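Side-chain contacts in cytidine deaminase (Burkholderia pseudomallei, PDB 3DMO), which probably deaminates cytidine and 2'-deoxycytidine to uridine and 2'-deoxyuridine with the help of a zinc ion, salvaging pyrimidines for UMP synthesis: residues A66-L71 against R100-E105; V39-K44 against A73-G78; L111-T116 against G128-D133; I15-A20 against G43-G48. All coordinates share one frame; numbering follows the deposited sequence. Where two conformers were deposited one is given.

Interaction 1: A66-L71 against R100-E105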
loop_
_atom_site.group_PDB
_atom_site.type_symbol
_atom_site.label_atom_id
_atom_site.label_comp_id
_atom_site.label_asym_id
_atom_site.label_seq_id
_atom_site.Cartn_x
_atom_site.Cartn_y
_atom_site.Cartn_z
ATOM N N ALA A 66 10.715 -5.984 -9.313
ATOM C CA ALA A 66 11.465 -7.160 -9.777
ATOM C C ALA A 66 10.754 -8.476 -9.452
ATOM O O ALA A 66 10.599 -9.332 -10.318
ATOM C CB ALA A 66 12.884 -7.164 -9.205
ATOM N N LEU A 67 10.296 -8.619 -8.211
ATOM C CA LEU A 67 9.607 -9.836 -7.791
ATOM C C LEU A 67 8.255 -10.034 -8.485
ATOM O O LEU A 67 7.940 -11.146 -8.907
ATOM C CB LEU A 67 9.437 -9.871 -6.272
ATOM C CG LEU A 67 10.683 -10.146 -5.416
ATOM C CD1 LEU A 67 10.502 -9.618 -3.980
ATOM C CD2 LEU A 67 11.036 -11.642 -5.403
ATOM N N PHE A 68 7.463 -8.969 -8.614
ATOM C CA PHE A 68 6.164 -9.073 -9.297
ATOM C C PHE A 68 6.340 -9.442 -10.781
ATOM O O PHE A 68 5.542 -10.216 -11.336
ATOM C CB PHE A 68 5.330 -7.787 -9.152
ATOM C CG PHE A 68 4.993 -7.413 -7.725
ATOM C CD1 PHE A 68 4.776 -6.073 -7.395
ATOM C CD2 PHE A 68 4.889 -8.376 -6.723
ATOM C CE1 PHE A 68 4.461 -5.694 -6.091
ATOM C CE2 PHE A 68 4.570 -8.007 -5.407
ATOM C CZ PHE A 68 4.357 -6.660 -5.096
ATOM N N SER A 69 7.401 -8.908 -11.402
ATOM C CA SER A 69 7.734 -9.221 -12.795
ATOM C C SER A 69 8.093 -10.696 -12.967
ATOM O O SER A 69 7.627 -11.356 -13.899
ATOM C CB SER A 69 8.880 -8.337 -13.291
ATOM O OG SER A 69 8.425 -7.033 -13.599
ATOM N N ALA A 70 8.915 -11.215 -12.063
ATOM C CA ALA A 70 9.274 -12.629 -12.075
ATOM C C ALA A 70 8.049 -13.531 -11.846
ATOM O O ALA A 70 7.892 -14.547 -12.519
ATOM C CB ALA A 70 10.344 -12.912 -11.047
ATOM N N LEU A 71 7.190 -13.157 -10.898
ATOM C CA LEU A 71 5.938 -13.888 -10.663
ATOM C C LEU A 71 5.055 -13.938 -11.908
ATOM O O LEU A 71 4.532 -14.995 -12.266
ATOM C CB LEU A 71 5.159 -13.295 -9.476
ATOM C CG LEU A 71 5.328 -13.858 -8.050
ATOM C CD1 LEU A 71 4.542 -15.145 -7.844
ATOM C CD2 LEU A 71 6.786 -14.075 -7.648
ATOM N N ARG A 100 10.599 -5.856 2.570
ATOM C CA ARG A 100 11.041 -6.981 3.401
ATOM C C ARG A 100 9.940 -8.026 3.587
ATOM O O ARG A 100 10.212 -9.224 3.546
ATOM C CB ARG A 100 11.568 -6.493 4.753
ATOM C CG ARG A 100 12.822 -5.640 4.644
ATOM C CD ARG A 100 13.300 -5.180 6.015
ATOM N NE ARG A 100 14.263 -4.084 5.916
ATOM C CZ ARG A 100 15.156 -3.750 6.849
ATOM N NH1 ARG A 100 15.248 -4.423 7.998
ATOM N NH2 ARG A 100 15.955 -2.714 6.634
ATOM N N GLN A 101 8.699 -7.568 3.765
ATOM C CA GLN A 101 7.557 -8.470 3.937
ATOM C C GLN A 101 7.268 -9.266 2.659
ATOM O O GLN A 101 6.986 -10.473 2.707
ATOM C CB GLN A 101 6.315 -7.687 4.379
ATOM C CG GLN A 101 5.130 -8.555 4.835
ATOM C CD GLN A 101 5.440 -9.341 6.093
ATOM O OE1 GLN A 101 5.805 -8.773 7.123
ATOM N NE2 GLN A 101 5.297 -10.661 6.014
ATOM N N VAL A 102 7.382 -8.592 1.513
ATOM C CA VAL A 102 7.185 -9.236 0.209
ATOM C C VAL A 102 8.365 -10.167 -0.126
ATOM O O VAL A 102 8.160 -11.292 -0.586
ATOM C CB VAL A 102 6.951 -8.197 -0.902
ATOM C CG1 VAL A 102 6.933 -8.850 -2.282
ATOM C CG2 VAL A 102 5.644 -7.445 -0.650
ATOM N N MET A 103 9.587 -9.719 0.146
ATOM C CA MET A 103 10.763 -10.567 -0.032
ATOM C C MET A 103 10.698 -11.845 0.787
ATOM O O MET A 103 11.085 -12.904 0.300
ATOM C CB MET A 103 12.056 -9.818 0.286
ATOM C CG MET A 103 12.451 -8.825 -0.780
ATOM S SD MET A 103 14.114 -8.195 -0.499
ATOM C CE MET A 103 13.883 -7.240 0.985
ATOM N N ILE A 104 10.203 -11.761 2.020
ATOM C CA ILE A 104 10.180 -12.956 2.857
ATOM C C ILE A 104 9.133 -13.969 2.376
ATOM O O ILE A 104 9.392 -15.170 2.385
ATOM C CB ILE A 104 10.101 -12.643 4.386
ATOM C CG1 ILE A 104 10.930 -13.692 5.158
ATOM C CG2 ILE A 104 8.649 -12.537 4.881
ATOM C CD1 ILE A 104 11.164 -13.374 6.609
ATOM N N GLU A 105 7.975 -13.480 1.931
ATOM C CA GLU A 105 6.927 -14.355 1.402
ATOM C C GLU A 105 7.306 -14.985 0.056
ATOM O O GLU A 105 7.166 -16.200 -0.125
ATOM C CB GLU A 105 5.600 -13.612 1.311
ATOM C CG GLU A 105 4.522 -14.406 0.608
ATOM C CD GLU A 105 3.189 -14.310 1.298
ATOM O OE1 GLU A 105 3.069 -13.527 2.265
ATOM O OE2 GLU A 105 2.272 -15.033 0.869
#
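Two helical turns, Ala-66 to Leu-71 and Arg-100 to Glu-105, run in roughly the same direction, their N-to-C directions 33° apart, and Leu-67 faces Met-103 where the backbones come nearest. The local axes stay 11.2 Å apart at closest approach, and the gap is bridged by side chains, Met-103 being met at CG, part-way along its chain. Leu-67 does most of the bridging: its CD1 lies 3.8 Å from Met-103 CG and 4.0 Å from Val-102 CG1. It runs alongside Val-102, the two pointing opposite ways, and lies transverse to Met-103. These turns belong to helices 62-72 and 97-107, the pair that in the cytidine deaminase fold carries the zinc-binding and catalytic residues at or near the helix starts. The predicted proton donor Glu-63 and the zinc ligand Cys-99 each lie about 5 Å, side chain to side chain, from Met-103. Val-102 points CG1 at the neighbouring helix by setting it anti to its own backbone N (chi1 172°), and the same methyl meets Phe-68, 4.0 Å from CE2, at an oblique angle to the ring. Phe-80 and Leu-38 of the sheet lie against Leu-67, while Asn-60 of a second subunit packs on Phe-68.

Interaction 2: V39-K44 against A73-G78; sequences VTNDGK and AGYRPG
Asp-42 OD2 accepts two hydroxyl hydrogen bonds, one from each segment. Thr-40 OG1 donates from 2.6 Å, nearly in line with the C-O bond of the carboxylate, whereas Tyr-75 OH reaches OD2 at 2.8 Å on the syn lone pair, the side of the other carboxylate oxygen. The carboxylate plane is turned 69° from the phenol ring, yet the carboxylate itself sits at the ring's edge. Two donors on one oxygen would restrain the rotation of the carboxylate, and their hydrogen bonds would be expected to stabilise its negative charge. Thr-40 contributes its other branch as well. With chi1 at 67°, OG1 lies between the backbone N and the carbonyl carbon and Thr-40 CG2 is left to cover one face of the Tyr-75 ring, a CH-pi contact 3.7 Å from the ring centroid and 11° off the normal. Two further side chains touch the tyrosine: Asn-41 OD1 comes to the ring edge, 3.7 Å from Tyr-75 CE1, while the aliphatic CD of Lys-44 lies 3.6 Å from Tyr-75 OH. The amide nitrogen of Asn-41 is engaged by Glu-79. Thr-40 to Gly-43 form a type I beta turn, the hairpin link between strands 34-40 and 45-49, and Gly-74 closes helix 62-72 with a Schellman motif. Tyr-75 thus ties the surface hairpin to the loop that leads from helix 62-72 into strand 80-87, with Phe-80 of that strand and Phe-46 of strand 45-49 packed around it.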
loop_
_atom_site.group_PDB
_atom_site.type_symbol
_atom_site.label_atom_id
_atom_site.label_comp_id
_atom_site.label_asym_id
_atom_site.label_seq_id
_atom_site.Cartn_x
_atom_site.Cartn_y
_atom_site.Cartn_z
ATOM N N VAL A 39 17.739 -12.850 -9.437
ATOM C CA VAL A 39 18.164 -13.990 -10.245
ATOM C C VAL A 39 17.451 -15.233 -9.746
ATOM O O VAL A 39 17.414 -15.483 -8.550
ATOM C CB VAL A 39 19.720 -14.175 -10.295
ATOM C CG1 VAL A 39 20.320 -14.426 -8.904
ATOM C CG2 VAL A 39 20.095 -15.292 -11.288
ATOM N N THR A 40 16.874 -15.988 -10.672
ATOM C CA THR A 40 16.031 -17.124 -10.326
ATOM C C THR A 40 16.827 -18.422 -10.210
ATOM O O THR A 40 18.019 -18.467 -10.514
ATOM C CB THR A 40 14.924 -17.325 -11.379
ATOM O OG1 THR A 40 15.521 -17.721 -12.619
ATOM C CG2 THR A 40 14.142 -16.035 -11.603
ATOM N N ASN A 41 16.138 -19.476 -9.789
ATOM C CA ASN A 41 16.702 -20.822 -9.724
ATOM C C ASN A 41 17.343 -21.326 -11.031
ATOM O O ASN A 41 18.335 -22.059 -10.983
ATOM C CB ASN A 41 15.674 -21.821 -9.149
ATOM C CG ASN A 41 14.342 -21.844 -9.911
ATOM O OD1 ASN A 41 14.141 -21.132 -10.889
ATOM N ND2 ASN A 41 13.422 -22.693 -9.446
ATOM N N ASP A 42 16.801 -20.927 -12.183
ATOM C CA ASP A 42 17.358 -21.332 -13.471
ATOM C C ASP A 42 18.234 -20.252 -14.118
ATOM O O ASP A 42 18.559 -20.323 -15.308
ATOM C CB ASP A 42 16.256 -21.845 -14.418
ATOM C CG ASP A 42 15.248 -20.776 -14.813
ATOM O OD1 ASP A 42 14.366 -21.093 -15.649
ATOM O OD2 ASP A 42 15.316 -19.632 -14.316
ATOM N N GLY A 43 18.607 -19.244 -13.329
ATOM C CA GLY A 43 19.585 -18.240 -13.753
ATOM C C GLY A 43 19.072 -17.035 -14.522
ATOM O O GLY A 43 19.870 -16.216 -14.991
ATOM N N LYS A 44 17.752 -16.923 -14.663
ATOM C CA LYS A 44 17.136 -15.777 -15.325
ATOM C C LYS A 44 17.171 -14.558 -14.405
ATOM O O LYS A 44 16.972 -14.677 -13.195
ATOM C CB LYS A 44 15.700 -16.101 -15.715
ATOM C CG LYS A 44 15.111 -15.177 -16.760
ATOM C CD LYS A 44 13.932 -15.856 -17.449
ATOM C CE LYS A 44 13.634 -15.233 -18.812
ATOM N NZ LYS A 44 13.071 -13.858 -18.686
ATOM N N ALA A 73 6.070 -13.866 -14.867
ATOM C CA ALA A 73 6.745 -14.749 -15.809
ATOM C C ALA A 73 6.643 -16.232 -15.419
ATOM O O ALA A 73 7.178 -17.090 -16.113
ATOM C CB ALA A 73 8.223 -14.325 -15.981
ATOM N N GLY A 74 5.955 -16.532 -14.319
ATOM C CA GLY A 74 5.717 -17.913 -13.912
ATOM C C GLY A 74 6.656 -18.462 -12.852
ATOM O O GLY A 74 6.668 -19.666 -12.597
ATOM N N TYR A 75 7.448 -17.594 -12.233
ATOM C CA TYR A 75 8.275 -18.016 -11.111
ATOM C C TYR A 75 7.415 -17.929 -9.874
ATOM O O TYR A 75 6.525 -17.076 -9.795
ATOM C CB TYR A 75 9.567 -17.198 -11.012
ATOM C CG TYR A 75 10.491 -17.535 -12.149
ATOM C CD1 TYR A 75 11.395 -18.583 -12.032
ATOM C CD2 TYR A 75 10.414 -16.848 -13.351
ATOM C CE1 TYR A 75 12.224 -18.931 -13.092
ATOM C CE2 TYR A 75 11.240 -17.178 -14.420
ATOM C CZ TYR A 75 12.135 -18.224 -14.273
ATOM O OH TYR A 75 12.958 -18.564 -15.315
ATOM N N ARG A 76 7.657 -18.834 -8.937
ATOM C CA ARG A 76 6.789 -19.006 -7.780
ATOM C C ARG A 76 7.588 -18.797 -6.497
ATOM O O ARG A 76 8.817 -18.806 -6.521
ATOM C CB ARG A 76 6.165 -20.399 -7.846
ATOM C CG ARG A 76 5.174 -20.531 -9.002
ATOM C CD ARG A 76 5.092 -21.955 -9.506
ATOM N NE ARG A 76 6.350 -22.364 -10.135
ATOM C CZ ARG A 76 6.519 -23.489 -10.826
ATOM N NH1 ARG A 76 5.502 -24.327 -11.006
ATOM N NH2 ARG A 76 7.712 -23.770 -11.354
ATOM N N PRO A 77 6.903 -18.575 -5.363
ATOM C CA PRO A 77 7.668 -18.425 -4.125
ATOM C C PRO A 77 8.714 -19.515 -3.916
ATOM O O PRO A 77 8.426 -20.716 -4.090
ATOM C CB PRO A 77 6.595 -18.504 -3.044
ATOM C CG PRO A 77 5.378 -17.926 -3.712
ATOM C CD PRO A 77 5.454 -18.396 -5.146
ATOM N N GLY A 78 9.921 -19.092 -3.560
ATOM C CA GLY A 78 11.018 -20.018 -3.303
ATOM C C GLY A 78 11.893 -20.307 -4.508
ATOM O O GLY A 78 12.880 -21.038 -4.390
#

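Interaction 3: L111-T116 against G128-D133; sequences LEVVLT and GDLLPD
A strand of the central mixed sheet and the short C-terminal helix 127-130 meet here through Val-113, Leu-115 and Leu-130, giving a small apolar patch in the interior of the deaminase fold. Leu-130 serves both strand residues with its two branches. Leu-130 CD1 meets Val-113 CG1 at 3.9 Å, the two methyls meeting tip to tip, and Leu-130 CD2 lies a looser 4.5 Å from Leu-115 CD1. Val-113 and Leu-115, two positions apart on strand 112-116, direct their side chains to the same side of the sheet. In Val-113 the torsion chi1 of 179° places CG1 anti to the backbone N, the branch that meets the helix. No hydrogen bond joins the segments, so the seam depends on dispersion and on exclusion of water. Leu-115 is also about 6 Å, side chain to side chain, from the predicted proton donor Glu-63, and Pro-95 touches both leucines. Further along the chain, the carbonyls of Pro-132 and Asp-133 are bonded by Arg-100 of a third subunit. Strand 112-116 lies between strands 80-87 and 122-126, and Leu-130 rests additionally on Arg-123 and Thr-125 of the latter, the outermost strand of this chain's sheet on that side, which runs directly into helix 127-130.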
loop_
_atom_site.group_PDB
_atom_site.type_symbol
_atom_site.label_atom_id
_atom_site.label_comp_id
_atom_site.label_asym_id
_atom_site.label_seq_id
_atom_site.Cartn_x
_atom_site.Cartn_y
_atom_site.Cartn_z
ATOM N N LEU A 111 16.387 -16.309 1.269
ATOM C CA LEU A 111 16.772 -15.548 0.074
ATOM C C LEU A 111 17.990 -14.669 0.370
ATOM O O LEU A 111 17.991 -13.930 1.347
ATOM C CB LEU A 111 15.618 -14.674 -0.437
ATOM C CG LEU A 111 15.946 -13.742 -1.610
ATOM C CD1 LEU A 111 16.060 -14.508 -2.903
ATOM C CD2 LEU A 111 14.924 -12.612 -1.739
ATOM N N GLU A 112 19.012 -14.764 -0.479
ATOM C CA GLU A 112 20.216 -13.944 -0.343
ATOM C C GLU A 112 19.924 -12.539 -0.850
ATOM O O GLU A 112 19.395 -12.371 -1.947
ATOM C CB GLU A 112 21.382 -14.564 -1.121
ATOM C CG GLU A 112 22.684 -13.780 -1.030
ATOM C CD GLU A 112 23.821 -14.424 -1.812
ATOM O OE1 GLU A 112 23.698 -14.565 -3.046
ATOM O OE2 GLU A 112 24.850 -14.774 -1.193
ATOM N N VAL A 113 20.257 -11.540 -0.036
ATOM C CA VAL A 113 19.978 -10.147 -0.355
ATOM C C VAL A 113 21.308 -9.380 -0.373
ATOM O O VAL A 113 22.005 -9.313 0.639
ATOM C CB VAL A 113 18.987 -9.529 0.673
ATOM C CG1 VAL A 113 18.727 -8.067 0.356
ATOM C CG2 VAL A 113 17.670 -10.315 0.700
ATOM N N VAL A 114 21.664 -8.846 -1.538
ATOM C CA VAL A 114 22.907 -8.103 -1.737
ATOM C C VAL A 114 22.574 -6.608 -1.801
ATOM O O VAL A 114 21.947 -6.151 -2.761
ATOM C CB VAL A 114 23.629 -8.527 -3.061
ATOM C CG1 VAL A 114 24.940 -7.764 -3.238
ATOM C CG2 VAL A 114 23.860 -10.046 -3.112
ATOM N N LEU A 115 22.980 -5.862 -0.775
ATOM C CA LEU A 115 22.654 -4.434 -0.682
ATOM C C LEU A 115 23.875 -3.600 -1.011
ATOM O O LEU A 115 24.969 -3.884 -0.530
ATOM C CB LEU A 115 22.153 -4.091 0.721
ATOM C CG LEU A 115 20.952 -4.904 1.181
ATOM C CD1 LEU A 115 20.686 -4.620 2.653
ATOM C CD2 LEU A 115 19.733 -4.614 0.284
ATOM N N THR A 116 23.685 -2.568 -1.822
ATOM C CA THR A 116 24.805 -1.729 -2.231
ATOM C C THR A 116 24.387 -0.277 -2.496
ATOM O O THR A 116 23.214 0.074 -2.382
ATOM C CB THR A 116 25.569 -2.361 -3.438
ATOM O OG1 THR A 116 26.829 -1.698 -3.617
ATOM C CG2 THR A 116 24.764 -2.305 -4.730
ATOM N N GLY A 128 15.268 -13.210 5.889
ATOM C CA GLY A 128 14.967 -13.513 7.286
ATOM C C GLY A 128 15.688 -12.600 8.268
ATOM O O GLY A 128 15.104 -12.166 9.259
ATOM N N ASP A 129 16.961 -12.310 8.007
ATOM C CA ASP A 129 17.731 -11.404 8.875
ATOM C C ASP A 129 17.188 -9.975 8.849
ATOM O O ASP A 129 17.220 -9.279 9.864
ATOM C CB ASP A 129 19.211 -11.389 8.494
ATOM C CG ASP A 129 19.913 -12.702 8.815
ATOM O OD1 ASP A 129 19.528 -13.382 9.787
ATOM O OD2 ASP A 129 20.853 -13.060 8.084
ATOM N N LEU A 130 16.687 -9.552 7.687
ATOM C CA LEU A 130 16.114 -8.213 7.517
ATOM C C LEU A 130 14.774 -8.060 8.234
ATOM O O LEU A 130 14.364 -6.942 8.578
ATOM C CB LEU A 130 15.961 -7.881 6.029
ATOM C CG LEU A 130 17.230 -7.544 5.253
ATOM C CD1 LEU A 130 16.914 -7.529 3.778
ATOM C CD2 LEU A 130 17.815 -6.207 5.695
ATOM N N LEU A 131 14.101 -9.185 8.465
ATOM C CA LEU A 131 12.768 -9.173 9.061
ATOM C C LEU A 131 12.642 -10.269 10.116
ATOM O O LEU A 131 12.055 -11.330 9.849
ATOM C CB LEU A 131 11.692 -9.309 7.969
ATOM C CG LEU A 131 10.261 -8.860 8.292
ATOM C CD1 LEU A 131 10.175 -7.359 8.576
ATOM C CD2 LEU A 131 9.351 -9.231 7.136
ATOM N N PRO A 132 13.210 -10.024 11.316
ATOM C CA PRO A 132 13.213 -11.056 12.362
ATOM C C PRO A 132 11.811 -11.342 12.898
ATOM O O PRO A 132 10.999 -10.422 13.056
ATOM C CB PRO A 132 14.114 -10.463 13.453
ATOM C CG PRO A 132 14.101 -8.982 13.224
ATOM C CD PRO A 132 13.890 -8.782 11.747
ATOM N N ASP A 133 11.536 -12.624 13.142
ATOM C CA ASP A 133 10.227 -13.067 13.584
ATOM C C ASP A 133 9.130 -12.454 12.713
ATOM O O ASP A 133 8.256 -11.736 13.209
ATOM C CB ASP A 133 10.009 -12.732 15.060
ATOM C CG ASP A 133 8.715 -13.323 15.605
ATOM O OD1 ASP A 133 8.227 -14.336 15.033
ATOM O OD2 ASP A 133 8.181 -12.775 16.598
#

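Interaction 4: I15-A20 against G43-G48; sequences IEAAKA and GKVFHG
His-47 turns its imidazole toward the helix through a chi1 of -77°, which sets CG anti to the carbonyl carbon, and a chi2 of 1°; this brings the ring up to Ala-17 and Ala-20. Ala-17 O comes over one face of the imidazole, 3.3 Å from His-47 CE1, a contact made above the plane and not a hydrogen bond. His-47 CE1 also lies 3.8 Å from Ala-17 CB. One turn further along, Ala-20 CB comes within 4.1 Å of His-47 NE2, approaching the ring obliquely, and Lys-24 also touches this histidine. Val-45, two residues before His-47 on the strand, adds an apolar contact, its CG1 4.3 Å from Ala-17 CB. Consistent with the small alanine side chains between them, the axes of helix 15-20 and strand 45-48 approach to 7.9 Å, their directions 40° apart. Behind this seam Ala-17 and Ala-18 both rest on Ala-37 of strand 34-40, and Ile-15 reaches Val-114 and Thr-116 of strand 112-116. The contact is the outer margin of a helix-on-sheet layer, in which helix 11-22 lies across one face of the mixed sheet of the cytidine deaminase fold and also touches the outermost strand 45-49.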
loop_
_atom_site.group_PDB
_atom_site.type_symbol
_atom_site.label_atom_id
_atom_site.label_comp_id
_atom_site.label_asym_id
_atom_site.label_seq_id
_atom_site.Cartn_x
_atom_site.Cartn_y
_atom_site.Cartn_z
ATOM N N ILE A 15 24.962 -6.872 -9.027
ATOM C CA ILE A 15 24.965 -5.442 -8.695
ATOM C C ILE A 15 24.950 -4.594 -9.967
ATOM O O ILE A 15 24.213 -3.607 -10.058
ATOM C CB ILE A 15 26.162 -5.069 -7.790
ATOM C CG1 ILE A 15 25.905 -5.544 -6.353
ATOM C CG2 ILE A 15 26.428 -3.556 -7.824
ATOM C CD1 ILE A 15 27.173 -5.662 -5.482
ATOM N N GLU A 16 25.750 -4.985 -10.956
ATOM C CA GLU A 16 25.764 -4.276 -12.238
ATOM C C GLU A 16 24.395 -4.294 -12.924
ATOM O O GLU A 16 23.991 -3.313 -13.544
ATOM C CB GLU A 16 26.859 -4.813 -13.177
ATOM C CG GLU A 16 28.291 -4.376 -12.802
ATOM C CD GLU A 16 28.431 -2.855 -12.606
ATOM O OE1 GLU A 16 28.087 -2.089 -13.539
ATOM O OE2 GLU A 16 28.880 -2.426 -11.513
ATOM N N ALA A 17 23.679 -5.409 -12.799
ATOM C CA ALA A 17 22.317 -5.509 -13.335
ATOM C C ALA A 17 21.330 -4.620 -12.555
ATOM O O ALA A 17 20.453 -3.994 -13.147
ATOM C CB ALA A 17 21.859 -6.967 -13.364
ATOM N N ALA A 18 21.496 -4.549 -11.235
ATOM C CA ALA A 18 20.664 -3.680 -10.395
ATOM C C ALA A 18 20.868 -2.200 -10.744
ATOM O O ALA A 18 19.914 -1.423 -10.770
ATOM C CB ALA A 18 20.944 -3.934 -8.925
ATOM N N LYS A 19 22.109 -1.818 -11.026
ATOM C CA LYS A 19 22.408 -0.442 -11.450
ATOM C C LYS A 19 21.813 -0.129 -12.826
ATOM O O LYS A 19 21.334 0.977 -13.055
ATOM C CB LYS A 19 23.919 -0.184 -11.440
ATOM C CG LYS A 19 24.538 -0.204 -10.064
ATOM C CD LYS A 19 26.050 0.047 -10.105
ATOM C CE LYS A 19 26.579 0.204 -8.689
ATOM N NZ LYS A 19 28.040 0.476 -8.649
ATOM N N ALA A 20 21.836 -1.102 -13.738
ATOM C CA ALA A 20 21.196 -0.932 -15.040
ATOM C C ALA A 20 19.678 -0.788 -14.896
ATOM O O ALA A 20 19.071 0.026 -15.594
ATOM C CB ALA A 20 21.555 -2.086 -15.992
ATOM N N GLY A 43 18.607 -19.244 -13.329
ATOM C CA GLY A 43 19.585 -18.240 -13.753
ATOM C C GLY A 43 19.072 -17.035 -14.522
ATOM O O GLY A 43 19.870 -16.216 -14.991
ATOM N N LYS A 44 17.752 -16.923 -14.663
ATOM C CA LYS A 44 17.136 -15.777 -15.325
ATOM C C LYS A 44 17.171 -14.558 -14.405
ATOM O O LYS A 44 16.972 -14.677 -13.195
ATOM C CB LYS A 44 15.700 -16.101 -15.715
ATOM C CG LYS A 44 15.111 -15.177 -16.760
ATOM C CD LYS A 44 13.932 -15.856 -17.449
ATOM C CE LYS A 44 13.634 -15.233 -18.812
ATOM N NZ LYS A 44 13.071 -13.858 -18.686
ATOM N N VAL A 45 17.425 -13.395 -14.992
ATOM C CA VAL A 45 17.541 -12.147 -14.244
ATOM C C VAL A 45 16.358 -11.230 -14.552
ATOM O O VAL A 45 15.979 -11.064 -15.711
ATOM C CB VAL A 45 18.889 -11.444 -14.534
ATOM C CG1 VAL A 45 18.960 -10.076 -13.856
ATOM C CG2 VAL A 45 20.031 -12.316 -14.061
ATOM N N PHE A 46 15.760 -10.675 -13.499
ATOM C CA PHE A 46 14.678 -9.711 -13.642
ATOM C C PHE A 46 15.076 -8.369 -13.037
ATOM O O PHE A 46 15.527 -8.317 -11.890
ATOM C CB PHE A 46 13.399 -10.235 -12.974
ATOM C CG PHE A 46 12.771 -11.382 -13.711
ATOM C CD1 PHE A 46 11.784 -11.150 -14.671
ATOM C CD2 PHE A 46 13.187 -12.685 -13.477
ATOM C CE1 PHE A 46 11.209 -12.208 -15.373
ATOM C CE2 PHE A 46 12.617 -13.743 -14.175
ATOM C CZ PHE A 46 11.623 -13.495 -15.122
ATOM N N HIS A 47 14.913 -7.303 -13.823
ATOM C CA HIS A 47 15.140 -5.932 -13.369
ATOM C C HIS A 47 13.904 -5.409 -12.644
ATOM O O HIS A 47 12.771 -5.707 -13.026
ATOM C CB HIS A 47 15.382 -5.005 -14.560
ATOM C CG HIS A 47 16.751 -5.103 -15.150
ATOM N ND1 HIS A 47 17.711 -5.972 -14.676
ATOM C CD2 HIS A 47 17.312 -4.456 -16.198
ATOM C CE1 HIS A 47 18.811 -5.845 -15.401
ATOM N NE2 HIS A 47 18.593 -4.934 -16.331
ATOM N N GLY A 48 14.136 -4.597 -11.622
ATOM C CA GLY A 48 13.077 -3.838 -10.991
ATOM C C GLY A 48 13.564 -2.428 -10.730
ATOM O O GLY A 48 14.758 -2.195 -10.525
#

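Interactions 1, 2 and 4 form a connected group around helix 62-72. Phe-46 links interaction 4 to both others: its CD2 lies 3.7 Å from Ala-70 CB of interaction 1, and its CE2 3.7 Å from Tyr-75 CE2 of interaction 2. Interactions 2 and 4 also share Gly-43 and Lys-44 of the hairpin. Interaction 3 joins interaction 1 through Arg-100 NH1, a probable hydrogen bond of 2.7 Å to Leu-130 O. Interaction 1 lies closer to the metal than interaction 3, with the Met-103 side chain about 7 Å from a zinc ion, against about 10 Å for that of Leu-115. Interaction 2 lies at the surface, away from the zinc and substrate sites.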